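Enoyl-acyl carrier protein reductase (Uncultured bacterium, PDB 6KI9) probably reduces the enoyl double bond of acyl carrier protein-bound intermediates in bacterial fatty acid synthesis, using a nicotinamide cofactor on a Rossmann-like fold. Local coordinates at residues A[298-303]-A[375-380]. Sequence-based numbering, arbitrary orientation.
Sequences IFVGVE and IMIGTS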
ATOM      1  N   ILE A 298      14.448   2.197  -2.925  1.00 25.47           N
ATOM      2  CA  ILE A 298      14.852   3.592  -2.968  1.00 26.78           C
ATOM      3  C   ILE A 298      14.399   4.384  -1.739  1.00 27.00           C
ATOM      4  O   ILE A 298      14.898   5.484  -1.486  1.00 26.92           O
ATOM      5  CB  ILE A 298      14.306   4.264  -4.246  1.00 29.38           C
ATOM      6  CG1 ILE A 298      15.138   5.494  -4.609  1.00 33.38           C
ATOM      7  CG2 ILE A 298      12.820   4.590  -4.092  1.00 28.55           C
ATOM      8  CD1 ILE A 298      14.818   6.052  -5.982  1.00 34.14           C
ATOM      9  N   PHE A 299      13.496   3.806  -0.951  1.00 27.26           N
ATOM     10  CA  PHE A 299      12.816   4.559   0.100  1.00 26.35           C
ATOM     11  C   PHE A 299      13.616   4.564   1.396  1.00 24.52           C
ATOM     12  O   PHE A 299      13.133   4.121   2.437  1.00 22.24           O
ATOM     13  CB  PHE A 299      11.419   3.989   0.353  1.00 28.95           C
ATOM     14  CG  PHE A 299      10.561   3.923  -0.880  1.00 33.02           C
ATOM     15  CD1 PHE A 299      10.571   2.799  -1.686  1.00 33.45           C
ATOM     16  CD2 PHE A 299       9.757   4.992  -1.238  1.00 37.41           C
ATOM     17  CE1 PHE A 299       9.787   2.740  -2.829  1.00 36.93           C
ATOM     18  CE2 PHE A 299       8.970   4.938  -2.374  1.00 36.31           C
ATOM     19  CZ  PHE A 299       8.986   3.812  -3.170  1.00 36.71           C
ATOM     20  N   VAL A 300      14.839   5.075   1.320  1.00 22.94           N
ATOM     21  CA  VAL A 300      15.729   5.129   2.467  1.00 20.55           C
ATOM     22  C   VAL A 300      15.101   5.950   3.588  1.00 19.90           C
ATOM     23  O   VAL A 300      14.758   7.114   3.397  1.00 22.49           O
ATOM     24  CB  VAL A 300      17.095   5.736   2.080  1.00 24.11           C
ATOM     25  CG1 VAL A 300      18.021   5.763   3.279  1.00 23.69           C
ATOM     26  CG2 VAL A 300      17.716   4.941   0.944  1.00 27.48           C
ATOM     27  N   GLY A 301      14.942   5.342   4.757  1.00 19.29           N
ATOM     28  CA  GLY A 301      14.386   6.062   5.883  1.00 16.95           C
ATOM     29  C   GLY A 301      12.972   5.665   6.288  1.00 19.12           C
ATOM     30  O   GLY A 301      12.560   5.945   7.413  1.00 19.41           O
ATOM     31  N   VAL A 302      12.216   5.021   5.398  1.00 18.22           N
ATOM     32  CA  VAL A 302      10.861   4.593   5.765  1.00 19.42           C
ATOM     33  C   VAL A 302      10.931   3.647   6.973  1.00 16.55           C
ATOM     34  O   VAL A 302      10.084   3.686   7.893  1.00 19.13           O
ATOM     35  CB  VAL A 302      10.130   3.909   4.578  1.00 22.59           C
ATOM     36  CG1 VAL A 302      10.897   2.712   4.078  1.00 25.31           C
ATOM     37  CG2 VAL A 302       8.721   3.497   4.977  1.00 20.67           C
ATOM     38  N   GLU A 303      11.990   2.843   6.999  1.00 16.87           N
ATOM     39  CA  GLU A 303      12.141   1.810   8.017  1.00 17.21           C
ATOM     40  C   GLU A 303      12.359   2.388   9.411  1.00 17.78           C
ATOM     41  O   GLU A 303      12.174   1.691  10.410  1.00 18.88           O
ATOM     42  CB  GLU A 303      13.302   0.881   7.660  1.00 19.56           C
ATOM     43  CG  GLU A 303      14.697   1.388   8.058  1.00 17.87           C
ATOM     44  CD  GLU A 303      15.254   2.457   7.135  1.00 20.66           C
ATOM     45  OE1 GLU A 303      14.651   2.717   6.062  1.00 20.70           O
ATOM     46  OE2 GLU A 303      16.322   3.015   7.487  1.00 22.13           O
ATOM     47  N   ILE A 375      19.174  14.307   8.089  1.00 25.31           N
ATOM     48  CA  ILE A 375      18.981  13.544   9.322  1.00 23.83           C
ATOM     49  C   ILE A 375      18.396  12.149   9.054  1.00 23.94           C
ATOM     50  O   ILE A 375      18.801  11.175   9.691  1.00 25.74           O
ATOM     51  CB  ILE A 375      18.098  14.307  10.351  1.00 24.95           C
ATOM     52  CG1 ILE A 375      18.177  13.630  11.724  1.00 26.04           C
ATOM     53  CG2 ILE A 375      16.653  14.466   9.876  1.00 25.94           C
ATOM     54  CD1 ILE A 375      17.445  14.366  12.822  1.00 27.72           C
ATOM     55  N   MET A 376      17.473  12.044   8.102  1.00 25.56           N
ATOM     56  CA  MET A 376      16.834  10.760   7.809  1.00 22.25           C
ATOM     57  C   MET A 376      17.819   9.806   7.132  1.00 21.46           C
ATOM     58  O   MET A 376      17.979   8.657   7.564  1.00 22.16           O
ATOM     59  CB  MET A 376      15.589  10.952   6.927  1.00 20.46           C
ATOM     60  CG  MET A 376      14.928   9.634   6.518  1.00 19.25           C
ATOM     61  SD  MET A 376      13.305   9.797   5.749  1.00 24.46           S
ATOM     62  CE  MET A 376      13.747  10.501   4.159  1.00 22.76           C
ATOM     63  N   ILE A 377      18.490  10.269   6.077  1.00 19.68           N
ATOM     64  CA  ILE A 377      19.398   9.371   5.375  1.00 23.40           C
ATOM     65  C   ILE A 377      20.592   9.055   6.272  1.00 22.05           C
ATOM     66  O   ILE A 377      21.033   7.902   6.341  1.00 22.40           O
ATOM     67  CB  ILE A 377      19.864   9.962   4.027  1.00 26.50           C
ATOM     68  CG1 ILE A 377      18.659  10.149   3.101  1.00 29.44           C
ATOM     69  CG2 ILE A 377      20.887   9.046   3.365  1.00 26.17           C
ATOM     70  CD1 ILE A 377      18.944  10.974   1.868  1.00 29.29           C
ATOM     71  N   GLY A 378      21.081  10.062   6.997  1.00 23.59           N
ATOM     72  CA  GLY A 378      22.166   9.844   7.935  1.00 24.81           C
ATOM     73  C   GLY A 378      21.842   8.799   8.992  1.00 21.56           C
ATOM     74  O   GLY A 378      22.636   7.885   9.249  1.00 23.46           O
ATOM     75  N   THR A 379      20.668   8.930   9.604  1.00 22.79           N
ATOM     76  CA  THR A 379      20.254   8.022  10.671  1.00 24.47           C
ATOM     77  C   THR A 379      20.053   6.605  10.132  1.00 22.77           C
ATOM     78  O   THR A 379      20.516   5.624  10.733  1.00 23.66           O
ATOM     79  CB  THR A 379      18.958   8.507  11.350  1.00 25.30           C
ATOM     80  OG1 THR A 379      19.166   9.819  11.893  1.00 24.54           O
ATOM     81  CG2 THR A 379      18.546   7.568  12.466  1.00 23.38           C
ATOM     82  N   SER A 380      19.382   6.513   8.988  1.00 23.27           N
ATOM     83  CA  SER A 380      19.160   5.220   8.343  1.00 20.97           C
ATOM     84  C   SER A 380      20.482   4.504   8.068  1.00 21.42           C
ATOM     85  O   SER A 380      20.639   3.323   8.390  1.00 20.27           O
ATOM     86  CB  SER A 380      18.380   5.396   7.043  1.00 23.74           C
ATOM     87  OG  SER A 380      18.266   4.159   6.360  1.00 23.06           O
TER
HETATM   88  O   HOH W   1      18.171   1.817   9.125  1.00 22.47           O
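E303 and S380 join a type II beta turn (F299 to V302), in the loop after strand 283-287 of the mixed, mainly parallel sheet of this Rossmann-like fold, to helix 370-384. The turn is closed by V302 N to F299 O at 3.2 Å. Among polar contacts, S380 OG donates to E303 OE2 at 2.5 Å, a short bond on the syn side and 17° out of the carboxylate plane. The other oxygen, OE1, accepts G301 N at 2.9 Å and also forms a salt bridge with R292, so both oxygens are gripped and the carboxylate's rotation is fixed. Replacing E303 with alanine removes the carboxylate and would probably leave the S380 hydroxyl, the G301 N-H and R292 each short of this acceptor. Van der Waals contacts flank the bond: V300, with CG1 anti to its own N (chi1 -179°), lays that methyl 3.5 Å from S380 OG, and I377 CG2 is its looser apolar neighbour. M376 passes over G301, its CG 3.7 Å from G301 CA; a CB there would strike M376 CG, and at phi 108° it would also press on the carbonyl O of V300. One water donates to E303 OE2 at 2.7 Å and to S380 O at 3.0 Å.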